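Local coordinates for protein tRNA-splicing ligase RtcB (Thermus thermophilus, PDB 2EPG) that probably joins RNA ends, using GTP and manganese to seal a 2',3'-cyclic phosphate or 3'-phosphate end to a 5'-hydroxyl end, at residues A[21-26]-A[31-36]; A[57-62]-A[274-279]; A[65-70]-A[403-408]; A[390-395]-A[462-467]. All coordinates share one frame; numbering follows the deposited sequence.

Contact 1: A[21-26]-A[31-36]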
loop_
_atom_site.group_PDB
_atom_site.type_symbol
_atom_site.label_atom_id
_atom_site.label_comp_id
_atom_site.label_asym_id
_atom_site.label_seq_id
_atom_site.Cartn_x
_atom_site.Cartn_y
_atom_site.Cartn_z
ATOM N N THR A 21 -16.946 0.774 -15.116
ATOM C CA THR A 21 -16.539 -0.629 -15.052
ATOM C C THR A 21 -16.552 -1.327 -16.425
ATOM O O THR A 21 -17.598 -1.389 -17.094
ATOM C CB THR A 21 -17.459 -1.384 -14.081
ATOM O OG1 THR A 21 -17.519 -0.665 -12.837
ATOM C CG2 THR A 21 -16.952 -2.793 -13.828
ATOM N N TYR A 22 -15.396 -1.865 -16.830
ATOM C CA TYR A 22 -15.251 -2.555 -18.119
ATOM C C TYR A 22 -14.772 -4.000 -18.003
ATOM O O TYR A 22 -13.952 -4.344 -17.146
ATOM C CB TYR A 22 -14.294 -1.781 -19.022
ATOM C CG TYR A 22 -14.724 -0.343 -19.214
ATOM C CD1 TYR A 22 -15.798 -0.019 -20.050
ATOM C CD2 TYR A 22 -14.094 0.691 -18.515
ATOM C CE1 TYR A 22 -16.238 1.302 -20.184
ATOM C CE2 TYR A 22 -14.523 2.018 -18.635
ATOM C CZ TYR A 22 -15.596 2.315 -19.473
ATOM O OH TYR A 22 -16.020 3.618 -19.589
ATOM N N ARG A 23 -15.277 -4.835 -18.901
ATOM C CA ARG A 23 -14.968 -6.244 -18.919
ATOM C C ARG A 23 -14.255 -6.650 -20.212
ATOM O O ARG A 23 -14.624 -6.211 -21.302
ATOM C CB ARG A 23 -16.278 -7.011 -18.759
ATOM C CG ARG A 23 -16.191 -8.496 -18.828
ATOM C CD ARG A 23 -17.477 -9.024 -19.427
ATOM N NE ARG A 23 -17.390 -10.460 -19.581
ATOM C CZ ARG A 23 -17.865 -11.146 -20.610
ATOM N NH1 ARG A 23 -17.708 -12.455 -20.623
ATOM N NH2 ARG A 23 -18.491 -10.535 -21.612
ATOM N N ILE A 24 -13.200 -7.448 -20.066
ATOM C CA ILE A 24 -12.443 -7.977 -21.198
ATOM C C ILE A 24 -12.858 -9.435 -21.210
ATOM O O ILE A 24 -12.368 -10.238 -20.414
ATOM C CB ILE A 24 -10.923 -7.893 -20.965
ATOM C CG1 ILE A 24 -10.488 -6.429 -20.916
ATOM C CG2 ILE A 24 -10.181 -8.656 -22.066
ATOM C CD1 ILE A 24 -9.099 -6.216 -20.361
ATOM N N PRO A 25 -13.787 -9.802 -22.094
ATOM C CA PRO A 25 -14.181 -11.209 -22.085
ATOM C C PRO A 25 -13.040 -12.187 -22.384
ATOM O O PRO A 25 -12.123 -11.894 -23.152
ATOM C CB PRO A 25 -15.338 -11.259 -23.092
ATOM C CG PRO A 25 -15.098 -10.073 -23.976
ATOM C CD PRO A 25 -14.586 -9.014 -23.048
ATOM N N ARG A 26 -13.105 -13.348 -21.750
ATOM C CA ARG A 26 -12.086 -14.377 -21.906
ATOM C C ARG A 26 -11.836 -14.725 -23.372
ATOM O O ARG A 26 -12.767 -15.041 -24.100
ATOM C CB ARG A 26 -12.523 -15.637 -21.168
ATOM C CG ARG A 26 -11.387 -16.503 -20.717
ATOM C CD ARG A 26 -11.739 -17.983 -20.788
ATOM N NE ARG A 26 -11.433 -18.523 -22.111
ATOM C CZ ARG A 26 -12.251 -18.470 -23.158
ATOM N NH1 ARG A 26 -11.869 -18.982 -24.321
ATOM N NH2 ARG A 26 -13.462 -17.931 -23.037
ATOM N N ARG A 31 -7.818 -17.678 -18.912
ATOM C CA ARG A 31 -8.585 -18.700 -18.212
ATOM C C ARG A 31 -9.884 -18.122 -17.665
ATOM O O ARG A 31 -10.846 -18.848 -17.434
ATOM C CB ARG A 31 -7.756 -19.289 -17.071
ATOM C CG ARG A 31 -6.516 -20.040 -17.556
ATOM C CD ARG A 31 -5.627 -20.453 -16.400
ATOM N NE ARG A 31 -4.405 -21.128 -16.841
ATOM C CZ ARG A 31 -4.235 -22.449 -16.833
ATOM N NH1 ARG A 31 -3.093 -22.974 -17.247
ATOM N NH2 ARG A 31 -5.206 -23.248 -16.404
ATOM N N VAL A 32 -9.897 -16.805 -17.471
ATOM C CA VAL A 32 -11.057 -16.106 -16.941
ATOM C C VAL A 32 -11.141 -14.739 -17.598
ATOM O O VAL A 32 -10.231 -14.331 -18.320
ATOM C CB VAL A 32 -10.931 -15.871 -15.402
ATOM C CG1 VAL A 32 -10.855 -17.196 -14.651
ATOM C CG2 VAL A 32 -9.662 -15.057 -15.113
ATOM N N ASP A 33 -12.249 -14.053 -17.347
ATOM C CA ASP A 33 -12.454 -12.704 -17.833
ATOM C C ASP A 33 -11.542 -11.789 -17.001
ATOM O O ASP A 33 -11.078 -12.163 -15.919
ATOM C CB ASP A 33 -13.889 -12.220 -17.555
ATOM C CG ASP A 33 -14.945 -12.915 -18.400
ATOM O OD1 ASP A 33 -14.602 -13.529 -19.430
ATOM O OD2 ASP A 33 -16.142 -12.820 -18.025
ATOM N N ALA A 34 -11.310 -10.587 -17.502
ATOM C CA ALA A 34 -10.570 -9.585 -16.766
ATOM C C ALA A 34 -11.576 -8.431 -16.636
ATOM O O ALA A 34 -12.458 -8.270 -17.487
ATOM C CB ALA A 34 -9.353 -9.129 -17.545
ATOM N N VAL A 35 -11.475 -7.653 -15.569
ATOM C CA VAL A 35 -12.353 -6.508 -15.395
ATOM C C VAL A 35 -11.506 -5.339 -14.931
ATOM O O VAL A 35 -10.644 -5.507 -14.070
ATOM C CB VAL A 35 -13.458 -6.791 -14.335
ATOM C CG1 VAL A 35 -14.074 -5.478 -13.867
ATOM C CG2 VAL A 35 -14.528 -7.708 -14.909
ATOM N N PHE A 36 -11.710 -4.161 -15.513
ATOM C CA PHE A 36 -10.958 -2.983 -15.086
ATOM C C PHE A 36 -11.876 -1.782 -14.890
ATOM O O PHE A 36 -12.922 -1.669 -15.533
ATOM C CB PHE A 36 -9.813 -2.633 -16.061
ATOM C CG PHE A 36 -10.262 -2.214 -17.436
ATOM C CD1 PHE A 36 -10.524 -3.165 -18.419
ATOM C CD2 PHE A 36 -10.391 -0.866 -17.757
ATOM C CE1 PHE A 36 -10.910 -2.783 -19.705
ATOM C CE2 PHE A 36 -10.779 -0.466 -19.040
ATOM C CZ PHE A 36 -11.039 -1.429 -20.020
#
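CG of Asp33 lies opposite its own carbonyl carbon (chi1 -70°), while CG of Arg23 points away from its backbone N (chi1 177°) and the arginine chain then bends at chi2; together these join guanidinium and carboxylate in a salt bridge between strand 21-24 and the loop residue just before strand 34-37. The grip is side-on yet falls on one oxygen: NE of Arg23 is 3.1 Å from OD2 of Asp33, and NH1 of Arg23 is 3.1 Å from the same OD2. That oxygen lies in the guanidinium plane, whereas both nitrogens descend on one face of the carboxylate, the two planes being turned 75° apart. CB of Pro25 sits over a guanidinium face. OD1 of Asp33 takes the backbone N of Arg26 at 2.8 Å, from its anti side. With an alanine in place of Asp33, Arg23 would probably lose both bonds to OD2, keeping the long, weak pairing with Glu15, and the Arg26 N-H would lose this acceptor. The backbones form an antiparallel beta hairpin in which the hydrogen-bonded pairs Tyr22–Phe36 and Ile24–Ala34 flank the non-hydrogen-bonded pair Arg23–Val35. On the face carrying Tyr22, Ile24, Ala34 and Phe36, CB of Tyr22 rides over the Phe36 ring, 3.4 Å from CZ of Phe36, in a CH-pi contact. CG1 of Ile24 meets that ring at its edge, 3.9 Å from CE1 of Phe36.

Contact 2: A[57-62]-A[274-279]; sequences LMNVAT and ELVDKQ
One face of the Asn59 side-chain amide is met by the CG2 methyl of Val276, which stands almost directly above CG of Asn59 at 3.5 Å. The methyl arrives there because Val276 places CG2 between its backbone N and carbonyl carbon, while CG1, the other branch, turns toward Thr62 and comes to 4.3 Å from OG1 of Thr62. The second flat group, the carboxylate of Asp277, is engaged within its own loop: the backbone N of Gln279 comes to OD2 of Asp277 at 2.8 Å from above the carboxylate plane, which makes an Asx turn.

Polar matching between the segments is done by two waters. Water 1 donates to OG1 of Thr62 and to O of Glu274, 2.6 Å from the latter, and accepts from N of Val276 at 2.8 Å. Water 2 donates to both O of Thr62 and O of Glu274, at 2.8 Å from each of these oxygens, so the Glu274 carbonyl receives two water protons. O of Thr62 also accepts from NE of Arg31. OG1 of Thr62 donates back to O of Asn59, although the modelled length is too short to be taken literally. Small in area and partly hydrated, this is a water-bridged junction between segment 57-62, on helix 52-60 and the residues after it, and the loop that precedes strand 283-284.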
loop_
_atom_site.group_PDB
_atom_site.type_symbol
_atom_site.label_atom_id
_atom_site.label_comp_id
_atom_site.label_asym_id
_atom_site.label_seq_id
_atom_site.Cartn_x
_atom_site.Cartn_y
_atom_site.Cartn_z
ATOM N N LEU A 57 -2.728 -7.161 -18.231
ATOM C CA LEU A 57 -3.832 -7.666 -17.406
ATOM C C LEU A 57 -4.343 -8.969 -18.029
ATOM O O LEU A 57 -4.671 -9.932 -17.324
ATOM C CB LEU A 57 -4.979 -6.644 -17.323
ATOM C CG LEU A 57 -6.196 -7.103 -16.497
ATOM C CD1 LEU A 57 -5.761 -7.301 -15.063
ATOM C CD2 LEU A 57 -7.341 -6.089 -16.577
HETATM N N MSE A 58 -4.396 -9.008 -19.356
HETATM C CA MSE A 58 -4.845 -10.220 -20.040
HETATM C C MSE A 58 -3.868 -11.376 -19.812
HETATM O O MSE A 58 -4.279 -12.528 -19.696
HETATM C CB MSE A 58 -5.020 -9.947 -21.539
HETATM C CG MSE A 58 -6.268 -9.135 -21.854
HETATM SE SE MSE A 58 -6.236 -8.311 -23.623
HETATM C CE MSE A 58 -6.734 -9.871 -24.657
ATOM N N ASN A 59 -2.576 -11.068 -19.737
ATOM C CA ASN A 59 -1.560 -12.100 -19.506
ATOM C C ASN A 59 -1.754 -12.700 -18.108
ATOM O O ASN A 59 -1.629 -13.906 -17.909
ATOM C CB ASN A 59 -0.156 -11.499 -19.608
ATOM C CG ASN A 59 0.174 -10.983 -21.003
ATOM O OD1 ASN A 59 1.092 -10.185 -21.162
ATOM N ND2 ASN A 59 -0.547 -11.445 -22.006
ATOM N N VAL A 60 -2.052 -11.843 -17.142
ATOM C CA VAL A 60 -2.278 -12.281 -15.769
ATOM C C VAL A 60 -3.370 -13.348 -15.782
ATOM O O VAL A 60 -3.249 -14.375 -15.121
ATOM C CB VAL A 60 -2.712 -11.090 -14.886
ATOM C CG1 VAL A 60 -3.151 -11.584 -13.499
ATOM C CG2 VAL A 60 -1.553 -10.092 -14.759
ATOM N N ALA A 61 -4.420 -13.105 -16.563
ATOM C CA ALA A 61 -5.551 -14.022 -16.678
ATOM C C ALA A 61 -5.213 -15.392 -17.271
ATOM O O ALA A 61 -6.066 -16.281 -17.285
ATOM C CB ALA A 61 -6.668 -13.361 -17.502
ATOM N N THR A 62 -3.990 -15.560 -17.783
ATOM C CA THR A 62 -3.576 -16.851 -18.346
ATOM C C THR A 62 -2.973 -17.766 -17.264
ATOM O O THR A 62 -2.771 -18.951 -17.498
ATOM C CB THR A 62 -2.489 -16.699 -19.435
ATOM O OG1 THR A 62 -1.288 -16.187 -18.831
ATOM C CG2 THR A 62 -2.942 -15.745 -20.540
ATOM N N GLU A 274 3.059 -22.352 -18.013
ATOM C CA GLU A 274 3.374 -21.610 -19.230
ATOM C C GLU A 274 3.271 -20.101 -19.005
ATOM O O GLU A 274 2.225 -19.596 -18.594
ATOM C CB GLU A 274 2.429 -22.035 -20.356
ATOM C CG GLU A 274 2.542 -21.189 -21.611
ATOM C CD GLU A 274 1.626 -21.680 -22.722
ATOM O OE1 GLU A 274 1.795 -22.845 -23.159
ATOM O OE2 GLU A 274 0.742 -20.905 -23.154
ATOM N N LEU A 275 4.358 -19.388 -19.284
ATOM C CA LEU A 275 4.420 -17.938 -19.106
ATOM C C LEU A 275 4.500 -17.202 -20.447
ATOM O O LEU A 275 5.511 -17.286 -21.136
ATOM C CB LEU A 275 5.649 -17.572 -18.267
ATOM C CG LEU A 275 5.847 -18.328 -16.951
ATOM C CD1 LEU A 275 7.236 -18.033 -16.404
ATOM C CD2 LEU A 275 4.764 -17.936 -15.946
ATOM N N VAL A 276 3.447 -16.473 -20.811
ATOM C CA VAL A 276 3.447 -15.722 -22.069
ATOM C C VAL A 276 4.442 -14.566 -21.978
ATOM O O VAL A 276 4.877 -14.023 -22.986
ATOM C CB VAL A 276 2.045 -15.141 -22.393
ATOM C CG1 VAL A 276 1.022 -16.264 -22.499
ATOM C CG2 VAL A 276 1.636 -14.148 -21.331
ATOM N N ASP A 277 4.789 -14.205 -20.750
ATOM C CA ASP A 277 5.729 -13.132 -20.469
ATOM C C ASP A 277 6.586 -13.651 -19.320
ATOM O O ASP A 277 6.061 -14.003 -18.268
ATOM C CB ASP A 277 4.948 -11.876 -20.057
ATOM C CG ASP A 277 5.831 -10.777 -19.497
ATOM O OD1 ASP A 277 5.273 -9.752 -19.051
ATOM O OD2 ASP A 277 7.073 -10.925 -19.493
ATOM N N LYS A 278 7.899 -13.718 -19.523
ATOM C CA LYS A 278 8.806 -14.218 -18.491
ATOM C C LYS A 278 8.730 -13.438 -17.182
ATOM O O LYS A 278 9.052 -13.969 -16.116
ATOM C CB LYS A 278 10.253 -14.215 -19.001
ATOM C CG LYS A 278 10.646 -12.937 -19.743
ATOM C CD LYS A 278 12.019 -12.399 -19.328
ATOM C CE LYS A 278 11.994 -11.817 -17.912
ATOM N NZ LYS A 278 13.276 -11.117 -17.569
ATOM N N GLN A 279 8.300 -12.182 -17.260
ATOM C CA GLN A 279 8.199 -11.344 -16.072
ATOM C C GLN A 279 7.017 -11.770 -15.199
ATOM O O GLN A 279 6.838 -11.271 -14.083
ATOM C CB GLN A 279 8.066 -9.871 -16.476
ATOM C CG GLN A 279 9.108 -9.427 -17.499
ATOM C CD GLN A 279 9.370 -7.927 -17.473
ATOM O OE1 GLN A 279 8.445 -7.116 -17.556
ATOM N NE2 GLN A 279 10.641 -7.553 -17.362
HETATM O O HOH W 1 1.252 -17.266 -19.319
HETATM O O HOH W 2 -0.372 -20.292 -17.680
#

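Contact 3: A[65-70]-A[403-408]; sequences GIVEPA and VSFGSS
Phe405 has a positive phi (53°), just past helix 398-403, and faces a chain that bends through a cis peptide bond before Pro69; the nearest CA atoms, of Pro69 and Ser404, are still 8.4 Å apart, so the aromatic side chain has to span the distance. CG of Phe405 lies opposite its carbonyl carbon (chi1 -63°), and the far rim of the ring does the touching. CG1 of Val67 reaches this rim near the ring plane, 3.8 Å from CZ of Phe405. The carbonyl oxygen of Pro69 lies in the ring plane at the edge, 3.5 Å from CE1 of Phe405. O of Glu68 approaches obliquely, 3.7 Å from CZ of Phe405, and is also hydrogen-bonded to NH2 of Arg348. CD of Pro69 passes alongside at 4.2 Å from CE1 of Phe405. The ring packs on Leu71 and Ala89 of strands 70-73 and 86-90 and makes an edge-to-face pair with His347. In this way the turn between helix 398-403 and strand 407-408 is packed against the loop leading into strand 70-73. With only the methyl of an alanine at Phe405, a gap would probably open beside Val67 and Pro69, and segment 403-408 would lose its side-chain contact with that loop. The contact is mainly apolar; the in-plane O of Pro69 is consistent with a weak attraction to the C-H edge of the ring.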
loop_
_atom_site.group_PDB
_atom_site.type_symbol
_atom_site.label_atom_id
_atom_site.label_comp_id
_atom_site.label_asym_id
_atom_site.label_seq_id
_atom_site.Cartn_x
_atom_site.Cartn_y
_atom_site.Cartn_z
ATOM N N GLY A 65 -5.069 -21.477 -11.834
ATOM C CA GLY A 65 -5.818 -21.240 -10.609
ATOM C C GLY A 65 -6.268 -19.807 -10.380
ATOM O O GLY A 65 -6.659 -19.449 -9.264
ATOM N N ILE A 66 -6.214 -18.964 -11.404
ATOM C CA ILE A 66 -6.659 -17.600 -11.188
ATOM C C ILE A 66 -8.169 -17.617 -10.970
ATOM O O ILE A 66 -8.870 -18.420 -11.567
ATOM C CB ILE A 66 -6.324 -16.678 -12.369
ATOM C CG1 ILE A 66 -6.805 -15.261 -12.049
ATOM C CG2 ILE A 66 -6.953 -17.206 -13.663
ATOM C CD1 ILE A 66 -6.035 -14.209 -12.745
ATOM N N VAL A 67 -8.646 -16.743 -10.091
ATOM C CA VAL A 67 -10.070 -16.640 -9.788
ATOM C C VAL A 67 -10.637 -15.481 -10.610
ATOM O O VAL A 67 -10.054 -14.391 -10.655
ATOM C CB VAL A 67 -10.295 -16.386 -8.270
ATOM C CG1 VAL A 67 -11.799 -16.260 -7.946
ATOM C CG2 VAL A 67 -9.665 -17.532 -7.453
ATOM N N GLU A 68 -11.758 -15.718 -11.282
ATOM C CA GLU A 68 -12.372 -14.683 -12.100
ATOM C C GLU A 68 -12.937 -13.551 -11.239
ATOM O O GLU A 68 -13.612 -13.801 -10.238
ATOM C CB GLU A 68 -13.497 -15.287 -12.953
ATOM C CG GLU A 68 -14.073 -14.330 -13.984
ATOM C CD GLU A 68 -14.889 -15.065 -15.040
ATOM O OE1 GLU A 68 -16.052 -15.432 -14.754
ATOM O OE2 GLU A 68 -14.356 -15.295 -16.148
ATOM N N PRO A 69 -12.667 -12.285 -11.619
ATOM C CA PRO A 69 -11.871 -11.915 -12.790
ATOM C C PRO A 69 -10.529 -11.331 -12.372
ATOM O O PRO A 69 -10.350 -10.951 -11.216
ATOM C CB PRO A 69 -12.722 -10.845 -13.442
ATOM C CG PRO A 69 -13.153 -10.034 -12.208
ATOM C CD PRO A 69 -13.493 -11.144 -11.172
ATOM N N ALA A 70 -9.594 -11.259 -13.316
ATOM C CA ALA A 70 -8.308 -10.633 -13.051
ATOM C C ALA A 70 -8.726 -9.160 -13.093
ATOM O O ALA A 70 -9.539 -8.791 -13.944
ATOM C CB ALA A 70 -7.301 -10.951 -14.182
ATOM N N VAL A 403 -17.305 -7.080 -6.080
ATOM C CA VAL A 403 -16.660 -6.932 -7.381
ATOM C C VAL A 403 -15.164 -6.754 -7.538
ATOM O O VAL A 403 -14.678 -6.791 -8.666
ATOM C CB VAL A 403 -17.330 -5.783 -8.186
ATOM C CG1 VAL A 403 -18.866 -5.935 -8.109
ATOM C CG2 VAL A 403 -16.886 -4.414 -7.652
ATOM N N SER A 404 -14.418 -6.561 -6.454
ATOM C CA SER A 404 -12.976 -6.359 -6.613
ATOM C C SER A 404 -12.162 -7.079 -5.562
ATOM O O SER A 404 -11.053 -6.658 -5.252
ATOM C CB SER A 404 -12.651 -4.853 -6.565
ATOM O OG SER A 404 -12.972 -4.276 -5.308
ATOM N N PHE A 405 -12.695 -8.170 -5.029
ATOM C CA PHE A 405 -12.013 -8.889 -3.952
ATOM C C PHE A 405 -11.695 -7.877 -2.834
ATOM O O PHE A 405 -10.589 -7.840 -2.287
ATOM C CB PHE A 405 -10.732 -9.549 -4.487
ATOM C CG PHE A 405 -10.997 -10.605 -5.539
ATOM C CD1 PHE A 405 -10.697 -10.373 -6.875
ATOM C CD2 PHE A 405 -11.582 -11.814 -5.185
ATOM C CE1 PHE A 405 -10.979 -11.337 -7.843
ATOM C CE2 PHE A 405 -11.871 -12.789 -6.143
ATOM C CZ PHE A 405 -11.566 -12.544 -7.479
ATOM N N GLY A 406 -12.681 -7.037 -2.524
ATOM C CA GLY A 406 -12.518 -6.033 -1.487
ATOM C C GLY A 406 -11.259 -5.203 -1.680
ATOM O O GLY A 406 -10.475 -5.048 -0.745
ATOM N N SER A 407 -11.080 -4.667 -2.889
ATOM C CA SER A 407 -9.905 -3.880 -3.240
ATOM C C SER A 407 -10.238 -2.490 -3.782
ATOM O O SER A 407 -11.296 -2.281 -4.362
ATOM C CB SER A 407 -9.098 -4.619 -4.304
ATOM O OG SER A 407 -8.715 -5.902 -3.847
ATOM N N SER A 408 -9.322 -1.545 -3.601
ATOM C CA SER A 408 -9.526 -0.221 -4.126
ATOM C C SER A 408 -8.233 0.327 -4.729
ATOM O O SER A 408 -7.274 -0.414 -4.936
ATOM C CB SER A 408 -10.074 0.711 -3.044
ATOM O OG SER A 408 -10.625 1.869 -3.648
#

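Contact 4: A[390-395]-A[462-467]; sequences YSYVLA and LVVEAV
Tyr392 and Leu394 of strand 391-395 and Val464 and Val467 of helix 462-470 make a helix-on-sheet packing next to the predicted GMP site. The strand and helix segments run nearly in the same direction, 11° apart, with their axes 10.7 Å from each other. Two-residue spacing on the strand and three-residue spacing on the helix put two side chains of each at the interface. Val464 serves both strand residues by its two branches. Its CG1 lies opposite the backbone N (chi1 173°) and touches CD2 of Leu394 at 3.9 Å. Its CG2, opposite the carbonyl carbon, sits over a face of the Tyr392 ring, displaced from the ring centre, 4.0 Å from CD1 of Tyr392; the direction to the ring centroid is only 21° off the ring normal, as a CH-pi contact requires. One turn along the helix, CG1 of Val467 meets the other branch of Leu394, at 4.1 Å from its CD1, so the leucine fork is held at both ends. Leu394 also packs on Val381 and Val383 of strand 380-383, and Val464 touches Lys475 of strand 474-486. Ser391, which precedes Tyr392 in the strand, is a predicted GMP ligand, and the side chain of Tyr392 comes to about 4 Å from that of Ala412, another. Such apolar interlocking is typical of helix-on-sheet packing in an alpha/beta fold, here beside the predicted GMP site.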
loop_
_atom_site.group_PDB
_atom_site.type_symbol
_atom_site.label_atom_id
_atom_site.label_comp_id
_atom_site.label_asym_id
_atom_site.label_seq_id
_atom_site.Cartn_x
_atom_site.Cartn_y
_atom_site.Cartn_z
ATOM N N TYR A 390 -2.272 16.659 -3.548
ATOM C CA TYR A 390 -3.337 16.242 -2.639
ATOM C C TYR A 390 -3.306 14.754 -2.320
ATOM O O TYR A 390 -2.913 13.928 -3.148
ATOM C CB TYR A 390 -4.713 16.507 -3.232
ATOM C CG TYR A 390 -5.105 17.949 -3.362
ATOM C CD1 TYR A 390 -5.414 18.494 -4.613
ATOM C CD2 TYR A 390 -5.208 18.764 -2.239
ATOM C CE1 TYR A 390 -5.814 19.815 -4.737
ATOM C CE2 TYR A 390 -5.608 20.089 -2.352
ATOM C CZ TYR A 390 -5.909 20.605 -3.605
ATOM O OH TYR A 390 -6.314 21.910 -3.716
ATOM N N SER A 391 -3.744 14.424 -1.113
ATOM C CA SER A 391 -3.865 13.037 -0.690
ATOM C C SER A 391 -5.343 12.886 -0.378
ATOM O O SER A 391 -6.015 13.877 -0.087
ATOM C CB SER A 391 -3.037 12.767 0.558
ATOM O OG SER A 391 -1.692 12.532 0.195
ATOM N N TYR A 392 -5.861 11.670 -0.447
ATOM C CA TYR A 392 -7.272 11.473 -0.141
ATOM C C TYR A 392 -7.456 10.320 0.843
ATOM O O TYR A 392 -6.599 9.443 0.971
ATOM C CB TYR A 392 -8.079 11.170 -1.416
ATOM C CG TYR A 392 -8.043 12.261 -2.487
ATOM C CD1 TYR A 392 -6.926 12.434 -3.312
ATOM C CD2 TYR A 392 -9.115 13.134 -2.654
ATOM C CE1 TYR A 392 -6.880 13.445 -4.264
ATOM C CE2 TYR A 392 -9.074 14.149 -3.612
ATOM C CZ TYR A 392 -7.956 14.295 -4.404
ATOM O OH TYR A 392 -7.924 15.306 -5.333
ATOM N N VAL A 393 -8.566 10.353 1.562
ATOM C CA VAL A 393 -8.908 9.288 2.480
ATOM C C VAL A 393 -10.265 8.806 1.955
ATOM O O VAL A 393 -11.200 9.610 1.810
ATOM C CB VAL A 393 -9.082 9.791 3.928
ATOM C CG1 VAL A 393 -9.525 8.634 4.810
ATOM C CG2 VAL A 393 -7.762 10.399 4.448
ATOM N N LEU A 394 -10.350 7.520 1.622
ATOM C CA LEU A 394 -11.586 6.934 1.140
ATOM C C LEU A 394 -11.987 5.909 2.187
ATOM O O LEU A 394 -11.299 5.749 3.192
ATOM C CB LEU A 394 -11.362 6.230 -0.208
ATOM C CG LEU A 394 -10.563 7.017 -1.261
ATOM C CD1 LEU A 394 -10.371 6.166 -2.523
ATOM C CD2 LEU A 394 -11.277 8.310 -1.601
ATOM N N ALA A 395 -13.109 5.233 1.963
ATOM C CA ALA A 395 -13.560 4.180 2.860
ATOM C C ALA A 395 -13.935 2.990 1.979
ATOM O O ALA A 395 -14.454 3.177 0.874
ATOM C CB ALA A 395 -14.765 4.640 3.685
ATOM N N LEU A 462 -8.777 11.981 -11.158
ATOM C CA LEU A 462 -9.624 11.184 -12.035
ATOM C C LEU A 462 -9.676 9.777 -11.464
ATOM O O LEU A 462 -10.717 9.127 -11.486
ATOM C CB LEU A 462 -9.056 11.154 -13.453
ATOM C CG LEU A 462 -9.009 12.494 -14.199
ATOM C CD1 LEU A 462 -8.110 12.346 -15.419
ATOM C CD2 LEU A 462 -10.413 12.939 -14.607
ATOM N N VAL A 463 -8.548 9.322 -10.932
ATOM C CA VAL A 463 -8.487 7.999 -10.337
ATOM C C VAL A 463 -9.535 7.883 -9.228
ATOM O O VAL A 463 -10.385 6.991 -9.269
ATOM C CB VAL A 463 -7.084 7.715 -9.774
ATOM C CG1 VAL A 463 -7.046 6.328 -9.133
ATOM C CG2 VAL A 463 -6.051 7.805 -10.914
ATOM N N VAL A 464 -9.489 8.795 -8.257
ATOM C CA VAL A 464 -10.455 8.783 -7.159
ATOM C C VAL A 464 -11.882 8.905 -7.698
ATOM O O VAL A 464 -12.811 8.303 -7.162
ATOM C CB VAL A 464 -10.193 9.936 -6.160
ATOM C CG1 VAL A 464 -11.320 10.002 -5.132
ATOM C CG2 VAL A 464 -8.856 9.713 -5.439
ATOM N N GLU A 465 -12.043 9.687 -8.762
ATOM C CA GLU A 465 -13.342 9.895 -9.398
ATOM C C GLU A 465 -13.862 8.562 -9.950
ATOM O O GLU A 465 -15.033 8.192 -9.765
ATOM C CB GLU A 465 -13.188 10.901 -10.550
ATOM C CG GLU A 465 -14.473 11.247 -11.295
ATOM C CD GLU A 465 -14.216 12.029 -12.595
ATOM O OE1 GLU A 465 -13.938 11.387 -13.639
ATOM O OE2 GLU A 465 -14.289 13.286 -12.568
ATOM N N ALA A 466 -12.987 7.840 -10.637
ATOM C CA ALA A 466 -13.387 6.557 -11.214
ATOM C C ALA A 466 -13.696 5.572 -10.097
ATOM O O ALA A 466 -14.694 4.849 -10.140
ATOM C CB ALA A 466 -12.289 6.019 -12.081
ATOM N N VAL A 467 -12.838 5.553 -9.088
ATOM C CA VAL A 467 -13.040 4.649 -7.965
ATOM C C VAL A 467 -14.377 4.896 -7.285
ATOM O O VAL A 467 -15.132 3.953 -7.048
ATOM C CB VAL A 467 -11.896 4.783 -6.940
ATOM C CG1 VAL A 467 -12.371 4.381 -5.564
ATOM C CG2 VAL A 467 -10.729 3.900 -7.371
#

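In the fold
Contacts 1, 2 and 3 cluster on one side of the chain's centre, with centres 10 to 16 Å apart, and all three touch one another. The 31-36 segment joins them: probable hydrogen bonds run from Arg31 to Ala61 of contact 2, and from Asp33 to Glu68 and Val35 to Ala70 of contact 3. Contact 4 lies about 20 Å from contact 3, centre to centre, meeting it where Ser408 packs on Val467; from contact 1 it is about 23 Å away, without touching. Along the chain the local hairpin of contact 1 closes first; contacts 2 and 3 then cross, as do 3 and 4. Contacts 2 to 4 thus tie sequence-distant segments, contact 4 beside the predicted GMP site.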